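GH86A beta-porphyranase (Bacteroides plebeius, PDB 4AW7) hydrolyses the sulfated red-seaweed polysaccharide porphyran, cutting the beta-D-galactopyranose-(1->4)-alpha-L-galactopyranose-6-sulfate linkages and releasing mostly disaccharides. Local coordinates at residues P380-V384 and A396-D401; F302-E306 and Q383-F387; I485-S489 and I569-D573. All blocks are in the same frame, centred on the assembly; numbering follows the deposited sequence.

Contact 1 of 3, residues P380-V384 and A396-D401; sequences PDIQV and ALDNLD. With CA (calcium ion), chain C.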
ATOM      1  N   PRO A 380       1.087  19.430   2.173  1.00  9.97           N
ATOM      2  CA  PRO A 380       1.205  18.016   1.838  1.00 10.91           C
ATOM      3  C   PRO A 380       1.466  17.091   3.005  1.00  9.48           C
ATOM      4  O   PRO A 380       1.250  15.879   2.891  1.00 10.55           O
ATOM      5  CB  PRO A 380       2.364  17.970   0.825  1.00 12.46           C
ATOM      6  CG  PRO A 380       3.115  19.156   1.099  1.00 12.84           C
ATOM      7  CD  PRO A 380       2.157  20.230   1.545  1.00 11.55           C
ATOM      8  N   ASP A 381       1.912  17.606   4.136  1.00  9.03           N
ATOM      9  CA  ASP A 381       2.022  16.799   5.336  1.00  9.08           C
ATOM     10  C   ASP A 381       0.703  16.484   5.986  1.00  8.67           C
ATOM     11  O   ASP A 381       0.683  15.576   6.833  1.00  9.67           O
ATOM     12  CB  ASP A 381       2.940  17.462   6.353  1.00  9.12           C
ATOM     13  CG  ASP A 381       4.347  17.542   5.880  1.00  9.51           C
ATOM     14  OD1 ASP A 381       4.886  16.510   5.431  1.00 12.18           O
ATOM     15  OD2 ASP A 381       5.006  18.604   5.982  1.00 11.79           O
ATOM     16  N   ILE A 382      -0.369  17.196   5.635  1.00  8.32           N
ATOM     17  CA  ILE A 382      -1.674  16.924   6.224  1.00  8.21           C
ATOM     18  C   ILE A 382      -2.459  16.142   5.171  1.00  8.63           C
ATOM     19  O   ILE A 382      -2.907  16.673   4.151  1.00  9.53           O
ATOM     20  CB  ILE A 382      -2.391  18.206   6.622  1.00  9.81           C
ATOM     21  CG1 ILE A 382      -1.575  18.990   7.623  1.00 11.17           C
ATOM     22  CG2 ILE A 382      -3.794  17.903   7.134  1.00 11.61           C
ATOM     23  CD1 ILE A 382      -1.227  18.269   8.906  1.00 14.51           C
ATOM     24  N   GLN A 383      -2.600  14.843   5.409  1.00  8.62           N
ATOM     25  CA  GLN A 383      -3.336  13.962   4.501  1.00  8.33           C
ATOM     26  C   GLN A 383      -4.804  13.998   4.890  1.00  8.17           C
ATOM     27  O   GLN A 383      -5.130  13.973   6.071  1.00  8.82           O
ATOM     28  CB  GLN A 383      -2.801  12.504   4.586  1.00  8.49           C
ATOM     29  CG  GLN A 383      -1.271  12.399   4.541  1.00  9.87           C
ATOM     30  CD  GLN A 383      -0.794  10.965   4.297  1.00  8.94           C
ATOM     31  OE1 GLN A 383      -0.646  10.532   3.148  1.00 10.49           O
ATOM     32  NE2 GLN A 383      -0.644  10.194   5.381  1.00  9.15           N
ATOM     33  N   VAL A 384      -5.683  14.054   3.891  1.00  9.45           N
ATOM     34  CA  VAL A 384      -7.106  14.226   4.109  1.00  9.62           C
ATOM     35  C   VAL A 384      -7.913  13.252   3.282  1.00  8.59           C
ATOM     36  O   VAL A 384      -7.564  12.944   2.151  1.00 10.54           O
ATOM     37  CB  VAL A 384      -7.544  15.669   3.806  1.00 10.38           C
ATOM     38  CG1 VAL A 384      -6.863  16.627   4.776  1.00 13.14           C
ATOM     39  CG2 VAL A 384      -7.251  16.025   2.340  1.00 14.98           C
ATOM     40  N   ALA A 396     -11.349  12.560   7.557  1.00  8.30           N
ATOM     41  CA  ALA A 396     -10.160  12.053   8.221  1.00  8.32           C
ATOM     42  C   ALA A 396      -8.949  12.895   7.894  1.00  7.82           C
ATOM     43  O   ALA A 396      -8.799  13.326   6.756  1.00  8.60           O
ATOM     44  CB  ALA A 396      -9.892  10.571   7.856  1.00  8.84           C
ATOM     45  N   LEU A 397      -8.095  13.079   8.900  1.00  8.00           N
ATOM     46  CA  LEU A 397      -6.841  13.850   8.773  1.00  8.27           C
ATOM     47  C   LEU A 397      -5.712  13.100   9.440  1.00  8.09           C
ATOM     48  O   LEU A 397      -5.871  12.551  10.527  1.00  8.59           O
ATOM     49  CB  LEU A 397      -6.973  15.249   9.417  1.00 10.24           C
ATOM     50  CG  LEU A 397      -8.113  16.111   8.901  1.00 11.77           C
ATOM     51  CD1 LEU A 397      -9.360  15.917   9.739  1.00 15.46           C
ATOM     52  CD2 LEU A 397      -7.650  17.578   8.744  1.00 15.15           C
ATOM     53  N   ASP A 398      -4.546  13.178   8.831  1.00  8.28           N
ATOM     54  CA  ASP A 398      -3.318  12.572   9.365  1.00  8.45           C
ATOM     55  C   ASP A 398      -2.166  13.557   9.236  1.00  8.09           C
ATOM     56  O   ASP A 398      -2.071  14.226   8.218  1.00  9.88           O
ATOM     57  CB  ASP A 398      -2.984  11.298   8.569  1.00  8.98           C
ATOM     58  CG  ASP A 398      -1.785  10.566   9.104  1.00  9.80           C
ATOM     59  OD1 ASP A 398      -1.820  10.142  10.260  1.00  9.90           O
ATOM     60  OD2 ASP A 398      -0.816  10.400   8.327  1.00 10.44           O
ATOM     61  N   ASN A 399      -1.324  13.652  10.228  1.00  8.72           N
ATOM     62  CA  ASN A 399      -0.177  14.576  10.186  1.00  8.72           C
ATOM     63  C   ASN A 399       1.132  13.801   9.996  1.00  8.63           C
ATOM     64  O   ASN A 399       1.581  13.116  10.921  1.00 10.34           O
ATOM     65  CB  ASN A 399      -0.140  15.415  11.472  1.00  9.07           C
ATOM     66  CG  ASN A 399       0.979  16.452  11.477  1.00  9.34           C
ATOM     67  OD1 ASN A 399       1.708  16.582  10.516  1.00 10.37           O
ATOM     68  ND2 ASN A 399       1.062  17.215  12.556  1.00 10.81           N
ATOM     69  N   LEU A 400       1.737  13.940   8.825  1.00  8.57           N
ATOM     70  CA  LEU A 400       3.025  13.340   8.499  1.00  8.68           C
ATOM     71  C   LEU A 400       4.228  14.149   8.988  1.00 10.10           C
ATOM     72  O   LEU A 400       5.367  13.675   8.862  1.00 11.28           O
ATOM     73  CB  LEU A 400       3.172  13.146   6.994  1.00  8.79           C
ATOM     74  CG  LEU A 400       2.274  12.118   6.301  1.00  8.50           C
ATOM     75  CD1 LEU A 400       2.282  12.389   4.802  1.00 10.47           C
ATOM     76  CD2 LEU A 400       2.691  10.709   6.608  1.00 11.72           C
ATOM     77  N   ASP A 401       3.999  15.373   9.453  1.00 10.58           N
ATOM     78  CA  ASP A 401       5.094  16.275   9.860  1.00 10.95           C
ATOM     79  C   ASP A 401       5.559  15.944  11.250  1.00 11.55           C
ATOM     80  O   ASP A 401       4.925  15.207  11.995  1.00 11.79           O
ATOM     81  CB  ASP A 401       4.602  17.726   9.819  1.00 11.51           C
ATOM     82  CG  ASP A 401       5.704  18.759   9.797  1.00 14.11           C
ATOM     83  OD1 ASP A 401       6.841  18.500   9.388  1.00 15.15           O
ATOM     84  OD2 ASP A 401       5.392  19.886  10.211  1.00 17.79           O
TER
HETATM   85 CA    CA C1599       7.047  17.480   4.816  1.00 10.55          CA
HETATM   86  O   HOH W   1       4.131  20.712   7.538  1.00 15.54           O
HETATM   87  O   HOH W   2       7.484  17.023   7.188  1.00 17.31           O
HETATM   88  O   HOH W   3       8.587  19.247   5.749  1.00 19.59           O
HETATM   89  O   HOH W   4       9.040  17.592   3.454  1.00 12.42           O

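Contact 2 of 3, residues F302-E306 and Q383-F387; sequences FNLME and QVQAF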
ATOM      1  N   PHE A 302      -3.502   6.519   4.047  1.00  7.72           N
ATOM      2  CA  PHE A 302      -4.036   7.609   3.236  1.00  7.91           C
ATOM      3  C   PHE A 302      -3.460   7.570   1.822  1.00  8.45           C
ATOM      4  O   PHE A 302      -4.194   7.817   0.848  1.00  9.54           O
ATOM      5  CB  PHE A 302      -3.744   8.979   3.889  1.00  8.21           C
ATOM      6  CG  PHE A 302      -4.615   9.314   5.089  1.00  7.92           C
ATOM      7  CD1 PHE A 302      -4.491   8.634   6.306  1.00  8.19           C
ATOM      8  CD2 PHE A 302      -5.553  10.328   5.023  1.00  8.48           C
ATOM      9  CE1 PHE A 302      -5.292   8.923   7.374  1.00  7.90           C
ATOM     10  CE2 PHE A 302      -6.337  10.635   6.094  1.00  9.20           C
ATOM     11  CZ  PHE A 302      -6.209   9.933   7.287  1.00  8.14           C
ATOM     12  N   ASN A 303      -2.170   7.244   1.675  1.00  7.92           N
ATOM     13  CA  ASN A 303      -1.507   7.004   0.373  1.00  8.55           C
ATOM     14  C   ASN A 303      -2.312   5.954  -0.371  1.00  7.19           C
ATOM     15  O   ASN A 303      -2.703   6.110  -1.533  1.00  7.02           O
ATOM     16  CB  ASN A 303      -0.035   6.543   0.688  1.00  9.65           C
ATOM     17  CG  ASN A 303       0.769   6.019  -0.505  1.00  8.46           C
ATOM     18  OD1 ASN A 303       0.237   5.729  -1.590  1.00  9.18           O
ATOM     19  ND2 ASN A 303       2.117   5.879  -0.312  1.00 10.55           N
ATOM     20  N   LEU A 304      -2.543   4.826   0.295  1.00  6.87           N
ATOM     21  CA  LEU A 304      -3.151   3.688  -0.379  1.00  6.82           C
ATOM     22  C   LEU A 304      -4.616   3.923  -0.705  1.00  6.21           C
ATOM     23  O   LEU A 304      -5.100   3.427  -1.723  1.00  6.48           O
ATOM     24  CB  LEU A 304      -2.944   2.414   0.445  1.00  6.84           C
ATOM     25  CG  LEU A 304      -1.499   2.055   0.763  1.00  6.91           C
ATOM     26  CD1 LEU A 304      -1.409   0.767   1.550  1.00  9.05           C
ATOM     27  CD2 LEU A 304      -0.623   2.035  -0.492  1.00  8.41           C
ATOM     28  N   MET A 305      -5.351   4.701   0.100  1.00  6.25           N
ATOM     29  CA  MET A 305      -6.717   5.085  -0.249  1.00  6.45           C
ATOM     30  C   MET A 305      -6.783   5.821  -1.575  1.00  6.38           C
ATOM     31  O   MET A 305      -7.693   5.602  -2.385  1.00  7.23           O
ATOM     32  CB  MET A 305      -7.341   5.924   0.866  1.00  6.88           C
ATOM     33  CG  MET A 305      -7.779   5.053   2.051  1.00  7.31           C
ATOM     34  SD  MET A 305      -8.396   6.097   3.380  1.00  9.20           S
ATOM     35  CE  MET A 305      -9.234   4.890   4.370  1.00  8.73           C
ATOM     36  N   GLU A 306      -5.791   6.680  -1.823  1.00  6.68           N
ATOM     37  CA  GLU A 306      -5.699   7.443  -3.067  1.00  6.40           C
ATOM     38  C   GLU A 306      -5.277   6.588  -4.257  1.00  6.41           C
ATOM     39  O   GLU A 306      -5.242   7.117  -5.381  1.00  7.91           O
ATOM     40  CB  GLU A 306      -4.725   8.590  -2.895  1.00  6.81           C
ATOM     41  CG  GLU A 306      -5.289   9.736  -2.078  1.00  8.32           C
ATOM     42  CD  GLU A 306      -6.435  10.445  -2.793  1.00  9.42           C
ATOM     43  OE1 GLU A 306      -6.212  10.954  -3.904  1.00 11.10           O
ATOM     44  OE2 GLU A 306      -7.558  10.507  -2.268  1.00  9.92           O
ATOM     45  N   GLN A 383      -2.600  14.843   5.409  1.00  8.62           N
ATOM     46  CA  GLN A 383      -3.336  13.962   4.501  1.00  8.33           C
ATOM     47  C   GLN A 383      -4.804  13.998   4.890  1.00  8.17           C
ATOM     48  O   GLN A 383      -5.130  13.973   6.071  1.00  8.82           O
ATOM     49  CB  GLN A 383      -2.801  12.504   4.586  1.00  8.49           C
ATOM     50  CG  GLN A 383      -1.271  12.399   4.541  1.00  9.87           C
ATOM     51  CD  GLN A 383      -0.794  10.965   4.297  1.00  8.94           C
ATOM     52  OE1 GLN A 383      -0.646  10.532   3.148  1.00 10.49           O
ATOM     53  NE2 GLN A 383      -0.644  10.194   5.381  1.00  9.15           N
ATOM     54  N   VAL A 384      -5.683  14.054   3.891  1.00  9.45           N
ATOM     55  CA  VAL A 384      -7.106  14.226   4.109  1.00  9.62           C
ATOM     56  C   VAL A 384      -7.913  13.252   3.282  1.00  8.59           C
ATOM     57  O   VAL A 384      -7.564  12.944   2.151  1.00 10.54           O
ATOM     58  CB  VAL A 384      -7.544  15.669   3.806  1.00 10.38           C
ATOM     59  CG1 VAL A 384      -6.863  16.627   4.776  1.00 13.14           C
ATOM     60  CG2 VAL A 384      -7.251  16.025   2.340  1.00 14.98           C
ATOM     61  N   GLN A 385      -9.008  12.769   3.863  1.00  8.38           N
ATOM     62  CA  GLN A 385      -9.981  11.933   3.185  1.00  8.28           C
ATOM     63  C   GLN A 385     -11.368  12.339   3.621  1.00  7.93           C
ATOM     64  O   GLN A 385     -11.548  12.821   4.742  1.00  8.40           O
ATOM     65  CB  GLN A 385      -9.766  10.448   3.510  1.00  8.14           C
ATOM     66  CG  GLN A 385      -8.496   9.874   2.961  1.00  9.00           C
ATOM     67  CD  GLN A 385      -8.522   9.665   1.459  1.00  9.84           C
ATOM     68  OE1 GLN A 385      -9.502   9.153   0.932  1.00  9.28           O
ATOM     69  NE2 GLN A 385      -7.449  10.013   0.770  1.00 15.68           N
ATOM     70  N   ALA A 386     -12.357  12.148   2.766  1.00  7.46           N
ATOM     71  CA  ALA A 386     -13.755  12.336   3.169  1.00  8.08           C
ATOM     72  C   ALA A 386     -14.649  11.412   2.380  1.00  8.00           C
ATOM     73  O   ALA A 386     -14.446  11.190   1.186  1.00  7.88           O
ATOM     74  CB  ALA A 386     -14.192  13.792   2.947  1.00  9.69           C
ATOM     75  N   PHE A 387     -15.669  10.903   3.053  1.00  7.82           N
ATOM     76  CA  PHE A 387     -16.642   9.950   2.491  1.00  7.87           C
ATOM     77  C   PHE A 387     -18.020  10.272   3.007  1.00  8.29           C
ATOM     78  O   PHE A 387     -18.195  10.665   4.165  1.00  9.76           O
ATOM     79  CB  PHE A 387     -16.309   8.487   2.872  1.00  8.31           C
ATOM     80  CG  PHE A 387     -14.873   8.124   2.680  1.00  7.85           C
ATOM     81  CD1 PHE A 387     -14.413   7.718   1.442  1.00  7.74           C
ATOM     82  CD2 PHE A 387     -13.961   8.213   3.727  1.00  7.83           C
ATOM     83  CE1 PHE A 387     -13.065   7.384   1.239  1.00  8.26           C
ATOM     84  CE2 PHE A 387     -12.631   7.899   3.540  1.00  8.30           C
ATOM     85  CZ  PHE A 387     -12.181   7.482   2.305  1.00  8.92           C
TER
HETATM   86  O   HOH W   5      -9.177   8.357  -1.634  1.00  9.15           O
HETATM   87  O   HOH W   6      -8.407  12.405  -0.526  1.00 27.17           O

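Contact 3 of 3, residues I485-S489 and I569-D573; sequences ISAGS and ITFSD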
ATOM      1  N   ILE A 485      19.993  12.750 -14.568  1.00 13.41           N
ATOM      2  CA  ILE A 485      19.992  14.201 -14.501  1.00 14.45           C
ATOM      3  C   ILE A 485      21.402  14.770 -14.700  1.00 15.14           C
ATOM      4  O   ILE A 485      22.331  14.397 -13.991  1.00 16.41           O
ATOM      5  CB  ILE A 485      19.473  14.689 -13.154  1.00 14.17           C
ATOM      6  CG1 ILE A 485      18.023  14.170 -12.923  1.00 13.11           C
ATOM      7  CG2 ILE A 485      19.551  16.232 -13.018  1.00 15.17           C
ATOM      8  CD1 ILE A 485      17.556  14.272 -11.461  1.00 13.89           C
ATOM      9  N   SER A 486      21.521  15.742 -15.600  1.00 16.35           N
ATOM     10  CA  SER A 486      22.780  16.467 -15.817  1.00 18.13           C
ATOM     11  C   SER A 486      22.528  17.931 -15.585  1.00 17.73           C
ATOM     12  O   SER A 486      21.434  18.448 -15.891  1.00 17.84           O
ATOM     13  CB  SER A 486      23.208  16.282 -17.255  1.00 19.17           C
ATOM     14  OG  SER A 486      23.661  14.984 -17.480  1.00 22.82           O
ATOM     15  N   ALA A 487      23.541  18.634 -15.090  1.00 18.25           N
ATOM     16  CA  ALA A 487      23.397  20.050 -14.725  1.00 18.84           C
ATOM     17  C   ALA A 487      22.991  20.893 -15.928  1.00 19.32           C
ATOM     18  O   ALA A 487      23.648  20.847 -16.995  1.00 20.20           O
ATOM     19  CB  ALA A 487      24.718  20.601 -14.138  1.00 18.41           C
ATOM     20  N   GLY A 488      21.907  21.644 -15.744  1.00 19.22           N
ATOM     21  CA  GLY A 488      21.404  22.600 -16.747  1.00 19.55           C
ATOM     22  C   GLY A 488      20.811  21.973 -18.003  1.00 20.53           C
ATOM     23  O   GLY A 488      20.489  22.681 -18.957  1.00 23.02           O
ATOM     24  N   SER A 489      20.605  20.653 -18.009  1.00 19.49           N
ATOM     25  CA  SER A 489      20.155  19.952 -19.177  1.00 20.38           C
ATOM     26  C   SER A 489      18.670  19.555 -19.022  1.00 19.25           C
ATOM     27  O   SER A 489      18.312  18.688 -18.217  1.00 19.61           O
ATOM     28  CB  SER A 489      20.969  18.708 -19.398  1.00 21.42           C
ATOM     29  OG  SER A 489      20.595  18.102 -20.614  1.00 26.45           O
ATOM     30  N   ILE A 569      11.692  19.723 -17.308  1.00 15.69           N
ATOM     31  CA  ILE A 569      12.261  20.098 -16.018  1.00 15.52           C
ATOM     32  C   ILE A 569      13.794  20.215 -16.140  1.00 15.64           C
ATOM     33  O   ILE A 569      14.409  19.453 -16.875  1.00 16.32           O
ATOM     34  CB  ILE A 569      11.819  19.180 -14.847  1.00 16.74           C
ATOM     35  CG1 ILE A 569      12.435  17.810 -14.955  1.00 18.07           C
ATOM     36  CG2 ILE A 569      10.310  19.065 -14.779  1.00 17.91           C
ATOM     37  CD1 ILE A 569      12.095  16.934 -13.720  1.00 19.01           C
ATOM     38  N   THR A 570      14.350  21.166 -15.409  1.00 15.77           N
ATOM     39  CA  THR A 570      15.796  21.396 -15.452  1.00 16.43           C
ATOM     40  C   THR A 570      16.321  21.591 -14.037  1.00 15.65           C
ATOM     41  O   THR A 570      15.880  22.463 -13.307  1.00 17.23           O
ATOM     42  CB  THR A 570      16.176  22.586 -16.382  1.00 16.85           C
ATOM     43  OG1 THR A 570      15.538  22.421 -17.652  1.00 20.19           O
ATOM     44  CG2 THR A 570      17.714  22.605 -16.568  1.00 20.41           C
ATOM     45  N   PHE A 571      17.307  20.765 -13.670  1.00 16.18           N
ATOM     46  CA  PHE A 571      18.022  20.901 -12.417  1.00 15.74           C
ATOM     47  C   PHE A 571      19.317  21.668 -12.688  1.00 16.46           C
ATOM     48  O   PHE A 571      19.940  21.471 -13.732  1.00 17.60           O
ATOM     49  CB  PHE A 571      18.362  19.524 -11.821  1.00 15.39           C
ATOM     50  CG  PHE A 571      17.151  18.688 -11.483  1.00 15.20           C
ATOM     51  CD1 PHE A 571      16.476  17.977 -12.461  1.00 13.95           C
ATOM     52  CD2 PHE A 571      16.675  18.674 -10.190  1.00 14.29           C
ATOM     53  CE1 PHE A 571      15.349  17.215 -12.155  1.00 13.62           C
ATOM     54  CE2 PHE A 571      15.519  17.884  -9.866  1.00 13.61           C
ATOM     55  CZ  PHE A 571      14.894  17.199 -10.851  1.00 13.34           C
ATOM     56  N   SER A 572      19.733  22.422 -11.699  1.00 16.88           N
ATOM     57  CA  SER A 572      20.966  23.222 -11.834  1.00 17.92           C
ATOM     58  C   SER A 572      22.237  22.407 -11.603  1.00 18.30           C
ATOM     59  O   SER A 572      23.360  22.871 -11.942  1.00 19.87           O
ATOM     60  CB  SER A 572      20.885  24.372 -10.866  1.00 19.52           C
ATOM     61  OG  SER A 572      20.822  23.958  -9.533  1.00 21.77           O
ATOM     62  N   ASP A 573      22.072  21.216 -11.027  1.00 18.02           N
ATOM     63  CA  ASP A 573      23.182  20.328 -10.691  1.00 17.01           C
ATOM     64  C   ASP A 573      23.006  18.957 -11.308  1.00 17.25           C
ATOM     65  O   ASP A 573      21.908  18.588 -11.735  1.00 17.47           O
ATOM     66  CB  ASP A 573      23.369  20.287  -9.168  1.00 16.27           C
ATOM     67  CG  ASP A 573      22.116  19.855  -8.401  1.00 16.10           C
ATOM     68  OD1 ASP A 573      21.052  19.704  -9.010  1.00 17.15           O
ATOM     69  OD2 ASP A 573      22.192  19.740  -7.148  1.00 18.78           O
TER
HETATM   70  O   HOH W   7      18.560  18.859 -15.342  1.00 18.70           O

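Contact 1 of 3, residues P380-V384 and A396-D401
Gln383 and Asp398 are joined twice by backbone bonds, Gln383 N to Asp398 O and Asp398 N to Gln383 O, each 2.9 Å. Asp398 CG stands opposite its backbone N (chi1 -176°), which carries the carboxylate alongside the Gln383 amide for a third bond, Gln383 NE2 to Asp398 OD2 at 3.0 Å. The acceptor, met on its anti side, lies in the amide plane. His299 ND1 also bonds Asp398 OD2, and the His299 carbonyl accepts from Gln383 NE2, so the amide nitrogen has two acceptors. A leucine in place of Gln383 would probably cost Asp398 OD2 one of its two donors and leave the His299 carbonyl without this amide. Leu400 N donates to Asp381 O at 2.8 Å, nearly straight at 172°. Asp381 grips the calcium ion with both carboxylate oxygens; Asn535, Trp536, Gly538 and three waters complete the site. One of these waters donates to Asp401 OD1. The Asp401 carboxylate stacks almost parallel to that of Asp381, and Gln405 bonds Asp401 OD2. Asn399 OD1 accepts from Asp401 N in an Asx turn. Leu400 crosses the Gln383 amide at about a right angle, with CD1 3.4 Å from Gln383 CD. On the other sheet face, Leu397 CD2 touches Ile382 CG2 and Val384 CG1, both at 4.2 Å. This is an antiparallel beta hairpin in the first beta-sandwich domain, with a calcium site at its open end.

Contact 2 of 3, residues F302-E306 and Q383-F387
Phe302 packs its ring obliquely against the strand, and this is the tight part of the contact. CD2 lies 3.5 Å from Gln383 CB and 3.6 Å from Gln385 CG. Ring and Gln383 amide planes are 31° apart, and Phe302 CB sits 3.5 Å from Gln383 OE1. Ala396 and Asp398 of the next strand also touch the ring. The extended Met305 chain brings its sulfur to Gln385 and Phe387. Met305 SD meets Gln385 CG at 3.8 Å and comes to the edge of the Phe387 ring, a Met-aromatic contact with SD 4.2 Å from CZ. The looser side is polar and watered. Here Gln385 bends at chi2 (-73°), which turns its amide back toward the helix end. Gln385 NE2 donates to Glu306 OE2 at 3.1 Å, meeting it on the anti side and 18° out of the carboxylate plane. One water donates to both Glu306 OE2 and Val384 O, its oxygen 2.9 Å from Val384 O. A second water lies close to Glu306 OE2 and Gln385 OE1. Glu306 OE1 pairs with Arg30 in a salt bridge. The carboxylate is therefore gripped through both oxygens, which would be expected to favour its charged form. The end of helix 293-305 thus meets the sandwich sheet through an apolar patch of ring, methylene and sulfur, bordered by a charged group that amide, arginine and water together satisfy.

Contact 3 of 3, residues I485-S489 and I569-D573
Ser486 to Ser489 form a type II beta turn, and its Gly488 N donates to Phe571 O at 2.8 Å. Within the turn, Ser489 N bonds Ser486 O. Gly488 takes a left-handed backbone conformation (phi 70°), one that glycine adopts easily and that suits the third position of a type II turn. A water accepts from Phe571 N at 2.8 Å and lies close to Ser486 O and Ser489 O, bridging turn and strand end. The main side-chain contact is Ile485 on Phe571. Ile485 CD1 lies over one ring face, 4.0 Å from the centroid and offset toward the rim, a CH-pi contact. CG2 of Ile485, set anti to the backbone N, reaches Phe571 CD1 at 3.6 Å. Val578 touches both residues, and Ile511 also touches the Phe571 ring. Toward the surface, Thr570 CG2 rests on Gly488 C at 3.5 Å, and Ala487 CB comes 3.4 Å from Ser572 O. Asp573 OD1 forms a salt bridge with Arg513, and Asp573 OD2 accepts from Ser518 N. The turn carries the chain from strand 469-484 of one sheet to strand 491-498 of another, which also holds 563-570. This connection is consistent with a beta-sandwich, with the Ile485-Phe571 pair on its buried side.

How the contacts relate
Contacts 1 and 2 are buried and meet; their centres are 9 Å apart. Both use strand 382-389 and share Gln383 and Val384. Contact 1 pairs this strand with its hairpin partner, while contact 2 sets helix 293-305 against the same sheet. Phe302 CE1 of contact 2 lies 3.5 Å from Asp398 CB of contact 1. Contact 3 is partly surface and separate, its nearest atoms about 17 Å from contact 1 and about 20 Å from contact 2. The chemistry follows place: strand pairing and a metal in contact 1, ring packing beside a carboxylate in contact 2, and turn backbone with bridging water in contact 3.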